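Local coordinates for Cgl0159-like domain-containing protein (Corynebacterium glutamicum, PDB 3FOK) that is of unknown function but adopts a parallel beta/alpha barrel of the TIM-barrel class and belongs to the Cgl0159-like family, at residues A[48-53]-A[113-118]; A[123-128]-A[156-161]; A[148-153]-A[182-187]; A[195-200]-A[222-227]. One frame throughout, in Å; residues are numbered along the deposited sequence.

The four contacts lie on one barrel whose parallel strands include 44-48, 108-112, 144-151, 179-189 and 219-224. Contact 1 comes first along the chain and joins loops that follow two of these strands. Contacts 2 and 3 alternate in sequence and have centres about 10 Å apart, sharing the unit of strand 144-151, helix 158-174 and strand 179-189. Contact 4 comes last, its centre about 11 Å from that of contact 3; it joins the start of helix 199-210 to the end of strand 219-224, the neighbour of strand 179-189. Arg150 joins contact 3 to contact 2 through Asp127 and to contact 1 through Gly117. Loops following the C-terminal ends of strands 44-48, 108-112 and 219-224 thus supply much of contacts 1, 2 and 4.

Contact 1. Residues A[48-53]-A[113-118]; sequences AADHPA and MNRGGL
Arg115 reaches over to Asp50 and meets it in two ways at once, by backbone carbonyl and by carboxylate. In the plane of the guanidinium, NE of Arg115 donates to Asp50 O at 3.0 Å, with an N-H...O angle of 157°; NH2 of Arg115 adds a weak bond to Asp50 O at 3.2 Å. The carboxylate comes from another direction. Asp50 OD1 sits above one guanidinium face, 3.3 Å from Arg115 NH2, and because it lies well out of the guanidinium plane the salt bridge acts by charge, without an N-H aimed at the oxygen; the two planes are 13° apart. The Asp50 CG position between backbone N and carbonyl carbon (chi1 63°) turns the carboxylate over that face. Behind the polar head, the bent Arg115 chain lays CG against Ala53 CB at 3.7 Å. Arg115 NH1 makes a weak bond to Asn114 O. Asp50 OD1 has its strongest partner in Ser112 OG. Both segments are loops that follow parallel barrel strands, 44-48 and 108-112. Leu148 of strand 144-151 also packs on Arg115, while helix 69-81 lies against Pro52, and Ala207 of a neighbouring subunit touches that proline too.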
loop_
_atom_site.group_PDB
_atom_site.type_symbol
_atom_site.label_atom_id
_atom_site.label_comp_id
_atom_site.label_asym_id
_atom_site.label_seq_id
_atom_site.Cartn_x
_atom_site.Cartn_y
_atom_site.Cartn_z
ATOM N N ALA A 48 21.405 -3.091 -26.486
ATOM C CA ALA A 48 21.023 -2.732 -25.124
ATOM C C ALA A 48 22.057 -1.948 -24.321
ATOM O O ALA A 48 23.258 -2.220 -24.388
ATOM C CB ALA A 48 20.647 -3.996 -24.364
ATOM N N ALA A 49 21.570 -0.992 -23.535
ATOM C CA ALA A 49 22.430 -0.163 -22.701
ATOM C C ALA A 49 21.695 0.347 -21.463
ATOM O O ALA A 49 21.846 1.503 -21.078
ATOM C CB ALA A 49 22.968 1.012 -23.512
ATOM N N ASP A 50 20.910 -0.515 -20.829
ATOM C CA ASP A 50 20.172 -0.112 -19.634
ATOM C C ASP A 50 20.828 -0.615 -18.348
ATOM O O ASP A 50 20.224 -0.559 -17.272
ATOM C CB ASP A 50 18.717 -0.610 -19.692
ATOM C CG ASP A 50 18.611 -2.122 -19.715
ATOM O OD1 ASP A 50 17.546 -2.644 -19.330
ATOM O OD2 ASP A 50 19.581 -2.789 -20.127
ATOM N N HIS A 51 22.067 -1.088 -18.458
ATOM C CA HIS A 51 22.793 -1.619 -17.307
ATOM C C HIS A 51 23.212 -0.590 -16.248
ATOM O O HIS A 51 23.056 -0.830 -15.049
ATOM C CB HIS A 51 24.044 -2.368 -17.771
ATOM C CG HIS A 51 23.824 -3.232 -18.969
ATOM N ND1 HIS A 51 23.582 -2.716 -20.224
ATOM C CD2 HIS A 51 23.824 -4.582 -19.111
ATOM C CE1 HIS A 51 23.444 -3.708 -21.087
ATOM N NE2 HIS A 51 23.587 -4.849 -20.436
ATOM N N PRO A 52 23.763 0.560 -16.671
ATOM C CA PRO A 52 24.192 1.579 -15.708
ATOM C C PRO A 52 23.158 1.908 -14.633
ATOM O O PRO A 52 23.469 1.911 -13.440
ATOM C CB PRO A 52 24.500 2.780 -16.595
ATOM C CG PRO A 52 24.981 2.143 -17.856
ATOM C CD PRO A 52 23.978 1.028 -18.053
ATOM N N ALA A 53 21.932 2.181 -15.068
ATOM C CA ALA A 53 20.838 2.528 -14.166
ATOM C C ALA A 53 20.594 1.480 -13.084
ATOM O O ALA A 53 19.966 1.762 -12.068
ATOM C CB ALA A 53 19.564 2.748 -14.969
HETATM N N MSE A 113 11.877 -0.823 -17.916
HETATM C CA MSE A 113 10.976 -0.361 -16.865
HETATM C C MSE A 113 11.474 -0.454 -15.423
HETATM O O MSE A 113 11.281 0.484 -14.646
HETATM C CB MSE A 113 9.643 -1.104 -16.974
HETATM C CG MSE A 113 8.965 -0.965 -18.324
HETATM SE SE MSE A 113 7.265 -1.894 -18.409
HETATM C CE MSE A 113 6.152 -0.545 -17.581
ATOM N N ASN A 114 12.100 -1.571 -15.060
ATOM C CA ASN A 114 12.568 -1.748 -13.689
ATOM C C ASN A 114 14.072 -1.918 -13.491
ATOM O O ASN A 114 14.707 -2.766 -14.110
ATOM C CB ASN A 114 11.825 -2.919 -13.028
ATOM C CG ASN A 114 12.071 -4.250 -13.719
ATOM O OD1 ASN A 114 11.990 -5.304 -13.087
ATOM N ND2 ASN A 114 12.357 -4.213 -15.014
ATOM N N ARG A 115 14.617 -1.109 -12.590
ATOM C CA ARG A 115 16.042 -1.112 -12.269
ATOM C C ARG A 115 16.282 -1.113 -10.760
ATOM O O ARG A 115 17.413 -0.977 -10.307
ATOM C CB ARG A 115 16.711 0.126 -12.876
ATOM C CG ARG A 115 17.279 -0.036 -14.292
ATOM C CD ARG A 115 16.971 -1.393 -14.885
ATOM N NE ARG A 115 18.071 -1.895 -15.700
ATOM C CZ ARG A 115 18.262 -3.180 -15.973
ATOM N NH1 ARG A 115 17.427 -4.092 -15.496
ATOM N NH2 ARG A 115 19.291 -3.554 -16.718
ATOM N N GLY A 116 15.212 -1.276 -9.991
ATOM C CA GLY A 116 15.310 -1.272 -8.541
ATOM C C GLY A 116 16.255 -2.279 -7.913
ATOM O O GLY A 116 16.938 -1.964 -6.934
ATOM N N GLY A 117 16.289 -3.492 -8.457
ATOM C CA GLY A 117 17.166 -4.522 -7.926
ATOM C C GLY A 117 18.616 -4.261 -8.282
ATOM O O GLY A 117 19.192 -4.951 -9.120
ATOM N N LEU A 118 19.202 -3.263 -7.631
ATOM C CA LEU A 118 20.584 -2.870 -7.881
ATOM C C LEU A 118 21.594 -3.998 -7.692
ATOM O O LEU A 118 21.461 -4.837 -6.799
ATOM C CB LEU A 118 20.963 -1.699 -6.976
ATOM C CG LEU A 118 20.135 -0.424 -7.143
ATOM C CD1 LEU A 118 20.610 0.621 -6.142
ATOM C CD2 LEU A 118 20.261 0.099 -8.567
#

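Contact 2. Residues A[123-128]-A[156-161]; sequences FEMDDR and AGTAPT
A beta-alpha loop of the barrel packs here against the first turn of helix 158-174, with Met125 and Asp126 set against Gly157 and Thr161. The loop makes a type I turn from Phe123 to Asp126, then inverse gamma turns centred on Asp126 and Asp127. Gly157 carries no side chain, and its CA lies 4.2 Å from Asp126 CA, the nearest pair of CA atoms across the contact. Thr161 OG1, set beside its own backbone N (chi1 -56°), faces the loop between two carbonyls: Met125 O at 3.0 Å from OG1, and Gly157 O one helical turn back at 3.1 Å from OG1. Which of them receives the hydroxyl proton is not settled. A water donates to Thr161 OG1 at 3.0 Å and also to Asp126 OD1 at 2.9 Å, bridging loop and helix. Around this polar centre, the Asp126 side chain crosses that of Pro160 at about a right angle, Asp126 OD1 lying 3.7 Å from Pro160 CG, while Asp127 CB meets Thr161 CG2 at 4.1 Å. Met125 runs alongside Thr158, whose OG1 is bonded to Asn152 O. The Asp127 carboxylate turns away to Gly117 N and Arg150. Chemically, the water is the surer polar link between loop and helix, since the hydroxyl, with one proton for two carbonyls, can bond fully to only one of them.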
loop_
_atom_site.group_PDB
_atom_site.type_symbol
_atom_site.label_atom_id
_atom_site.label_comp_id
_atom_site.label_asym_id
_atom_site.label_seq_id
_atom_site.Cartn_x
_atom_site.Cartn_y
_atom_site.Cartn_z
ATOM N N PHE A 123 18.817 -6.237 -1.372
ATOM C CA PHE A 123 17.456 -6.217 -1.876
ATOM C C PHE A 123 17.352 -6.311 -3.394
ATOM O O PHE A 123 16.334 -5.900 -3.954
ATOM C CB PHE A 123 16.774 -4.923 -1.413
ATOM C CG PHE A 123 17.487 -3.663 -1.857
ATOM C CD1 PHE A 123 17.319 -3.164 -3.148
ATOM C CD2 PHE A 123 18.344 -2.991 -0.990
ATOM C CE1 PHE A 123 17.999 -2.013 -3.570
ATOM C CE2 PHE A 123 19.025 -1.845 -1.398
ATOM C CZ PHE A 123 18.854 -1.356 -2.688
ATOM N N GLU A 124 18.360 -6.849 -4.083
ATOM C CA GLU A 124 18.237 -6.864 -5.538
ATOM C C GLU A 124 17.221 -7.825 -6.142
ATOM O O GLU A 124 16.995 -7.799 -7.350
ATOM C CB GLU A 124 19.610 -6.994 -6.232
ATOM C CG GLU A 124 20.268 -8.354 -6.327
ATOM C CD GLU A 124 21.547 -8.283 -7.164
ATOM O OE1 GLU A 124 21.452 -8.067 -8.394
ATOM O OE2 GLU A 124 22.648 -8.420 -6.589
HETATM N N MSE A 125 16.592 -8.664 -5.324
HETATM C CA MSE A 125 15.567 -9.552 -5.856
HETATM C C MSE A 125 14.252 -8.768 -5.868
HETATM O O MSE A 125 13.293 -9.144 -6.542
HETATM C CB MSE A 125 15.422 -10.819 -5.008
HETATM C CG MSE A 125 16.569 -11.806 -5.164
HETATM SE SE MSE A 125 17.145 -12.044 -7.002
HETATM C CE MSE A 125 15.485 -12.695 -7.777
ATOM N N ASP A 126 14.229 -7.672 -5.114
ATOM C CA ASP A 126 13.069 -6.788 -5.023
ATOM C C ASP A 126 13.275 -5.700 -6.081
ATOM O O ASP A 126 13.444 -4.524 -5.770
ATOM C CB ASP A 126 12.997 -6.195 -3.609
ATOM C CG ASP A 126 11.872 -5.195 -3.439
ATOM O OD1 ASP A 126 10.832 -5.323 -4.117
ATOM O OD2 ASP A 126 12.027 -4.285 -2.603
ATOM N N ASP A 127 13.257 -6.134 -7.339
ATOM C CA ASP A 127 13.476 -5.290 -8.514
ATOM C C ASP A 127 12.312 -4.353 -8.835
ATOM O O ASP A 127 11.559 -4.591 -9.782
ATOM C CB ASP A 127 13.736 -6.183 -9.727
ATOM C CG ASP A 127 14.826 -5.646 -10.625
ATOM O OD1 ASP A 127 14.939 -4.408 -10.759
ATOM O OD2 ASP A 127 15.565 -6.467 -11.208
ATOM N N ARG A 128 12.193 -3.269 -8.076
ATOM C CA ARG A 128 11.108 -2.310 -8.262
ATOM C C ARG A 128 11.126 -1.531 -9.583
ATOM O O ARG A 128 12.171 -1.359 -10.212
ATOM C CB ARG A 128 11.089 -1.359 -7.064
ATOM C CG ARG A 128 10.739 -2.084 -5.767
ATOM C CD ARG A 128 11.331 -1.411 -4.537
ATOM N NE ARG A 128 10.310 -0.857 -3.656
ATOM C CZ ARG A 128 9.960 -1.376 -2.484
ATOM N NH1 ARG A 128 10.545 -2.470 -2.036
ATOM N NH2 ARG A 128 9.023 -0.789 -1.756
ATOM N N ALA A 156 11.946 -13.559 -0.585
ATOM C CA ALA A 156 10.616 -12.945 -0.574
ATOM C C ALA A 156 10.477 -11.752 -1.514
ATOM O O ALA A 156 9.368 -11.405 -1.923
ATOM C CB ALA A 156 10.249 -12.524 0.849
ATOM N N GLY A 157 11.598 -11.125 -1.853
ATOM C CA GLY A 157 11.564 -9.980 -2.745
ATOM C C GLY A 157 11.023 -10.327 -4.119
ATOM O O GLY A 157 10.540 -9.456 -4.841
ATOM N N THR A 158 11.094 -11.604 -4.483
ATOM C CA THR A 158 10.600 -12.053 -5.779
ATOM C C THR A 158 9.092 -11.840 -5.877
ATOM O O THR A 158 8.574 -11.479 -6.932
ATOM C CB THR A 158 10.892 -13.550 -6.008
ATOM O OG1 THR A 158 12.307 -13.769 -6.018
ATOM C CG2 THR A 158 10.299 -14.013 -7.339
ATOM N N ALA A 159 8.395 -12.058 -4.765
ATOM C CA ALA A 159 6.947 -11.908 -4.723
ATOM C C ALA A 159 6.465 -10.563 -5.263
ATOM O O ALA A 159 5.727 -10.517 -6.244
ATOM C CB ALA A 159 6.440 -12.121 -3.300
ATOM N N PRO A 160 6.866 -9.446 -4.632
ATOM C CA PRO A 160 6.378 -8.180 -5.187
ATOM C C PRO A 160 6.824 -7.914 -6.627
ATOM O O PRO A 160 6.161 -7.174 -7.359
ATOM C CB PRO A 160 6.894 -7.136 -4.191
ATOM C CG PRO A 160 8.095 -7.793 -3.578
ATOM C CD PRO A 160 7.647 -9.217 -3.402
ATOM N N THR A 161 7.934 -8.519 -7.043
ATOM C CA THR A 161 8.417 -8.317 -8.406
ATOM C C THR A 161 7.527 -9.048 -9.409
ATOM O O THR A 161 7.277 -8.550 -10.509
ATOM C CB THR A 161 9.872 -8.805 -8.574
ATOM O OG1 THR A 161 10.710 -8.145 -7.618
ATOM C CG2 THR A 161 10.384 -8.486 -9.975
HETATM O O HOH W 1 9.847 -5.377 -6.822
#

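Contact 3. Residues A[148-153]-A[182-187]; sequences LVRINL and EPFMSN
The main chains of Val149 and Ile151 bond to those of Glu182, Phe184 and Ser186 in a parallel strand pair whose groups are matched in regular alternation. Val149 N donates to Glu182 O at 2.8 Å, and Phe184 N returns a weak bond to Val149 O at 3.2 Å. One step on, Ile151 N reaches Phe184 O at 2.7 Å, and Ser186 N gives to Ile151 O at 2.9 Å. The CA-H of Pro183 adds a contact to Val149 O, with Pro183 CA to Val149 O at 3.3 Å. Beyond Ile151, a water takes over the pairing: it accepts from Leu153 N at 2.9 Å and donates to Ser186 O at 2.9 Å. The strand axes are 4.5 Å apart at closest and turned 32° from parallel, which fits the twist of a barrel wall. Leu148, Arg150, Glu182 and Phe184 share one face, with Leu148 CD2 at the edge of the Phe184 ring. Polar tips find partners beyond the pair: the Arg150 guanidinium binds Asp127 and Glu124, Glu182 OE1 binds Lys222 and Lys146, and Ser186 OG is hydrogen-bonded to Asn195. Val149, Ile151, Pro183 and Met185 occupy the other face, where the placing of the Met185 methyl against Ile151 is doubtful. That face packs on the barrel's helices, Val149 and Ile151 against 158-174 and Ile151, Pro183 and Met185 against 199-210.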
loop_
_atom_site.group_PDB
_atom_site.type_symbol
_atom_site.label_atom_id
_atom_site.label_comp_id
_atom_site.label_asym_id
_atom_site.label_seq_id
_atom_site.Cartn_x
_atom_site.Cartn_y
_atom_site.Cartn_z
ATOM N N LEU A 148 12.926 -6.897 -16.386
ATOM C CA LEU A 148 13.843 -7.921 -15.909
ATOM C C LEU A 148 13.047 -8.671 -14.839
ATOM O O LEU A 148 12.609 -8.077 -13.858
ATOM C CB LEU A 148 15.085 -7.291 -15.275
ATOM C CG LEU A 148 16.388 -8.104 -15.246
ATOM C CD1 LEU A 148 17.175 -7.724 -13.999
ATOM C CD2 LEU A 148 16.111 -9.596 -15.247
ATOM N N VAL A 149 12.846 -9.969 -15.033
ATOM C CA VAL A 149 12.092 -10.760 -14.071
ATOM C C VAL A 149 12.917 -11.912 -13.520
ATOM O O VAL A 149 12.819 -13.041 -13.995
ATOM C CB VAL A 149 10.810 -11.353 -14.701
ATOM C CG1 VAL A 149 9.903 -11.902 -13.607
ATOM C CG2 VAL A 149 10.084 -10.291 -15.514
ATOM N N ARG A 150 13.735 -11.624 -12.517
ATOM C CA ARG A 150 14.545 -12.657 -11.897
ATOM C C ARG A 150 13.714 -13.298 -10.801
ATOM O O ARG A 150 13.158 -12.615 -9.945
ATOM C CB ARG A 150 15.836 -12.061 -11.336
ATOM C CG ARG A 150 16.865 -11.763 -12.415
ATOM C CD ARG A 150 18.045 -11.012 -11.853
ATOM N NE ARG A 150 17.639 -9.697 -11.377
ATOM C CZ ARG A 150 18.434 -8.857 -10.728
ATOM N NH1 ARG A 150 19.689 -9.197 -10.471
ATOM N NH2 ARG A 150 17.970 -7.681 -10.332
ATOM N N ILE A 151 13.627 -14.620 -10.849
ATOM C CA ILE A 151 12.833 -15.378 -9.899
ATOM C C ILE A 151 13.691 -16.170 -8.921
ATOM O O ILE A 151 14.262 -17.206 -9.272
ATOM C CB ILE A 151 11.892 -16.336 -10.662
ATOM C CG1 ILE A 151 11.039 -15.526 -11.644
ATOM C CG2 ILE A 151 11.037 -17.123 -9.691
ATOM C CD1 ILE A 151 10.221 -16.357 -12.605
ATOM N N ASN A 152 13.776 -15.678 -7.688
ATOM C CA ASN A 152 14.561 -16.339 -6.653
ATOM C C ASN A 152 13.613 -16.963 -5.635
ATOM O O ASN A 152 13.046 -16.272 -4.789
ATOM C CB ASN A 152 15.487 -15.325 -5.979
ATOM C CG ASN A 152 16.509 -15.973 -5.071
ATOM O OD1 ASN A 152 17.642 -15.493 -4.960
ATOM N ND2 ASN A 152 16.115 -17.053 -4.403
ATOM N N LEU A 153 13.459 -18.280 -5.724
ATOM C CA LEU A 153 12.565 -19.024 -4.846
ATOM C C LEU A 153 12.780 -18.881 -3.342
ATOM O O LEU A 153 11.853 -19.080 -2.567
ATOM C CB LEU A 153 12.598 -20.504 -5.219
ATOM C CG LEU A 153 12.092 -20.834 -6.624
ATOM C CD1 LEU A 153 12.150 -22.336 -6.852
ATOM C CD2 LEU A 153 10.665 -20.327 -6.786
ATOM N N GLU A 182 12.491 -10.457 -19.547
ATOM C CA GLU A 182 13.756 -11.178 -19.456
ATOM C C GLU A 182 13.698 -11.995 -18.171
ATOM O O GLU A 182 13.994 -11.486 -17.090
ATOM C CB GLU A 182 14.932 -10.199 -19.398
ATOM C CG GLU A 182 16.299 -10.849 -19.611
ATOM C CD GLU A 182 17.449 -9.856 -19.503
ATOM O OE1 GLU A 182 17.314 -8.721 -20.009
ATOM O OE2 GLU A 182 18.495 -10.213 -18.923
ATOM N N PRO A 183 13.305 -13.277 -18.271
ATOM C CA PRO A 183 13.205 -14.147 -17.101
ATOM C C PRO A 183 14.492 -14.887 -16.761
ATOM O O PRO A 183 15.362 -15.080 -17.611
ATOM C CB PRO A 183 12.096 -15.100 -17.496
ATOM C CG PRO A 183 12.427 -15.343 -18.936
ATOM C CD PRO A 183 12.767 -13.958 -19.465
ATOM N N PHE A 184 14.581 -15.308 -15.505
ATOM C CA PHE A 184 15.728 -16.038 -14.984
ATOM C C PHE A 184 15.332 -16.671 -13.664
ATOM O O PHE A 184 14.473 -16.154 -12.951
ATOM C CB PHE A 184 16.889 -15.091 -14.661
ATOM C CG PHE A 184 17.761 -14.746 -15.824
ATOM C CD1 PHE A 184 18.532 -15.718 -16.449
ATOM C CD2 PHE A 184 17.863 -13.427 -16.253
ATOM C CE1 PHE A 184 19.401 -15.380 -17.485
ATOM C CE2 PHE A 184 18.725 -13.077 -17.285
ATOM C CZ PHE A 184 19.499 -14.057 -17.903
HETATM N N MSE A 185 15.955 -17.799 -13.351
HETATM C CA MSE A 185 15.747 -18.433 -12.065
HETATM C C MSE A 185 17.047 -17.971 -11.425
HETATM O O MSE A 185 18.101 -18.062 -12.055
HETATM C CB MSE A 185 15.724 -19.959 -12.182
HETATM C CG MSE A 185 14.519 -20.527 -12.930
HETATM SE SE MSE A 185 12.803 -20.211 -12.087
HETATM C CE MSE A 185 12.451 -18.495 -12.833
ATOM N N SER A 186 16.986 -17.441 -10.210
ATOM C CA SER A 186 18.200 -16.963 -9.558
ATOM C C SER A 186 18.339 -17.503 -8.145
ATOM O O SER A 186 17.347 -17.801 -7.486
ATOM C CB SER A 186 18.211 -15.433 -9.526
ATOM O OG SER A 186 18.181 -14.891 -10.833
ATOM N N ASN A 187 19.578 -17.628 -7.684
ATOM C CA ASN A 187 19.836 -18.124 -6.340
ATOM C C ASN A 187 20.904 -17.297 -5.657
ATOM O O ASN A 187 21.723 -16.650 -6.314
ATOM C CB ASN A 187 20.314 -19.580 -6.368
ATOM C CG ASN A 187 19.364 -20.499 -7.103
ATOM O OD1 ASN A 187 19.468 -20.677 -8.316
ATOM N ND2 ASN A 187 18.429 -21.085 -6.370
HETATM O O HOH W 2 15.152 -19.759 -7.540
#

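Contact 4. Residues A[195-200]-A[222-227]; sequences NDLSTD and KLPVVE
Thr199, in the first turn of helix 199-210, is bonded by its side chain to Glu227 in the loop after barrel strand 219-224, so the N-terminus of a helix meets a strand-end loop. Its CB lies 3.6 Å from Glu227 O. From there the side chain forks around that carbonyl oxygen. OG1, placed beside the backbone N (chi1 -53°), donates to Glu227 O at 2.5 Å, a length too short to be taken as exact; the hydroxyl stands 59° out of the carbonyl plane, and the C=O...OG1 angle is 119°, so it comes from above the carbonyl and not along its axis. The methyl branch CG2, anti to the backbone N, also lies 3.6 Å from Glu227 O. The same OG1 lies 3.7 Å from Glu227 CB, leaving the rest of the bent glutamate to lead elsewhere. Apolar packing by Leu197 completes the meeting: its CB faces Val226 CG2 at 4.2 Å, and its CD2 reaches Pro224 CG at 4.0 Å. Phe184 of strand 179-189 touches the same leucine, while Val202 of helix 199-210 backs Val226, and Arg231 and Val232 of helix 229-232 lie on Thr199. Ser198 holds the N-cap position, its OG capping Ala201 N weakly, and also closes an Asx turn that begins at Asp196. There Asp196 OD1 accepts twice from one residue, from Ser198 N nearly along the C-O axis at 2.9 Å and from Ser198 OG at 2.8 Å, above the carboxylate plane.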
loop_
_atom_site.group_PDB
_atom_site.type_symbol
_atom_site.label_atom_id
_atom_site.label_comp_id
_atom_site.label_asym_id
_atom_site.label_seq_id
_atom_site.Cartn_x
_atom_site.Cartn_y
_atom_site.Cartn_z
ATOM N N ASN A 195 22.423 -16.219 -11.715
ATOM C CA ASN A 195 21.325 -16.749 -12.513
ATOM C C ASN A 195 21.638 -18.190 -12.882
ATOM O O ASN A 195 22.773 -18.515 -13.224
ATOM C CB ASN A 195 21.126 -15.924 -13.787
ATOM C CG ASN A 195 20.860 -14.457 -13.498
ATOM O OD1 ASN A 195 20.214 -14.111 -12.505
ATOM N ND2 ASN A 195 21.342 -13.586 -14.375
ATOM N N ASP A 196 20.634 -19.055 -12.790
ATOM C CA ASP A 196 20.808 -20.466 -13.118
ATOM C C ASP A 196 20.621 -20.628 -14.623
ATOM O O ASP A 196 19.497 -20.566 -15.121
ATOM C CB ASP A 196 19.769 -21.311 -12.383
ATOM C CG ASP A 196 19.998 -22.795 -12.558
ATOM O OD1 ASP A 196 20.529 -23.198 -13.612
ATOM O OD2 ASP A 196 19.632 -23.564 -11.647
ATOM N N LEU A 197 21.717 -20.841 -15.344
ATOM C CA LEU A 197 21.638 -20.982 -16.791
ATOM C C LEU A 197 21.453 -22.407 -17.301
ATOM O O LEU A 197 21.657 -22.675 -18.479
ATOM C CB LEU A 197 22.873 -20.358 -17.443
ATOM C CG LEU A 197 23.011 -18.848 -17.227
ATOM C CD1 LEU A 197 24.257 -18.334 -17.937
ATOM C CD2 LEU A 197 21.771 -18.142 -17.754
ATOM N N SER A 198 21.065 -23.328 -16.429
ATOM C CA SER A 198 20.847 -24.705 -16.868
ATOM C C SER A 198 19.570 -24.722 -17.702
ATOM O O SER A 198 18.651 -23.941 -17.453
ATOM C CB SER A 198 20.701 -25.648 -15.668
ATOM O OG SER A 198 19.490 -25.411 -14.972
ATOM N N THR A 199 19.521 -25.613 -18.683
ATOM C CA THR A 199 18.373 -25.725 -19.568
ATOM C C THR A 199 17.023 -25.760 -18.851
ATOM O O THR A 199 16.110 -25.010 -19.208
ATOM C CB THR A 199 18.485 -26.980 -20.453
ATOM O OG1 THR A 199 19.754 -26.980 -21.116
ATOM C CG2 THR A 199 17.376 -26.996 -21.503
ATOM N N ASP A 200 16.889 -26.623 -17.849
ATOM C CA ASP A 200 15.625 -26.736 -17.134
ATOM C C ASP A 200 15.216 -25.489 -16.358
ATOM O O ASP A 200 14.022 -25.209 -16.225
ATOM C CB ASP A 200 15.647 -27.946 -16.203
ATOM C CG ASP A 200 15.570 -29.256 -16.961
ATOM O OD1 ASP A 200 14.694 -29.377 -17.844
ATOM O OD2 ASP A 200 16.375 -30.169 -16.679
ATOM N N LYS A 222 12.963 -12.521 -23.748
ATOM C CA LYS A 222 14.346 -12.140 -23.989
ATOM C C LYS A 222 15.076 -13.224 -23.206
ATOM O O LYS A 222 15.150 -13.170 -21.981
ATOM C CB LYS A 222 14.619 -10.754 -23.406
ATOM C CG LYS A 222 15.998 -10.185 -23.695
ATOM C CD LYS A 222 16.143 -8.827 -23.021
ATOM C CE LYS A 222 17.562 -8.298 -23.094
ATOM N NZ LYS A 222 17.720 -7.093 -22.234
ATOM N N LEU A 223 15.584 -14.226 -23.917
ATOM C CA LEU A 223 16.250 -15.350 -23.275
ATOM C C LEU A 223 17.744 -15.461 -23.532
ATOM O O LEU A 223 18.266 -14.910 -24.501
ATOM C CB LEU A 223 15.586 -16.655 -23.717
ATOM C CG LEU A 223 14.062 -16.750 -23.616
ATOM C CD1 LEU A 223 13.610 -18.099 -24.140
ATOM C CD2 LEU A 223 13.618 -16.559 -22.178
ATOM N N PRO A 224 18.453 -16.184 -22.648
ATOM C CA PRO A 224 19.897 -16.380 -22.779
ATOM C C PRO A 224 20.150 -17.621 -23.633
ATOM O O PRO A 224 19.402 -18.599 -23.541
ATOM C CB PRO A 224 20.337 -16.583 -21.338
ATOM C CG PRO A 224 19.206 -17.386 -20.786
ATOM C CD PRO A 224 17.983 -16.666 -21.334
ATOM N N VAL A 225 21.181 -17.581 -24.472
ATOM C CA VAL A 225 21.501 -18.736 -25.303
ATOM C C VAL A 225 22.130 -19.757 -24.375
ATOM O O VAL A 225 23.238 -19.568 -23.880
ATOM C CB VAL A 225 22.483 -18.370 -26.424
ATOM C CG1 VAL A 225 22.781 -19.595 -27.273
ATOM C CG2 VAL A 225 21.890 -17.262 -27.279
ATOM N N VAL A 226 21.407 -20.845 -24.143
ATOM C CA VAL A 226 21.849 -21.885 -23.230
ATOM C C VAL A 226 21.959 -23.264 -23.874
ATOM O O VAL A 226 21.620 -23.452 -25.041
ATOM C CB VAL A 226 20.877 -21.931 -22.022
ATOM C CG1 VAL A 226 21.138 -23.142 -21.152
ATOM C CG2 VAL A 226 21.031 -20.663 -21.210
ATOM N N GLU A 227 22.459 -24.220 -23.098
ATOM C CA GLU A 227 22.616 -25.597 -23.541
ATOM C C GLU A 227 21.250 -26.148 -23.959
ATOM O O GLU A 227 20.243 -25.828 -23.332
ATOM C CB GLU A 227 23.176 -26.445 -22.395
ATOM C CG GLU A 227 24.026 -27.604 -22.857
ATOM C CD GLU A 227 25.406 -27.150 -23.285
ATOM O OE1 GLU A 227 26.211 -26.790 -22.399
ATOM O OE2 GLU A 227 25.683 -27.145 -24.504
#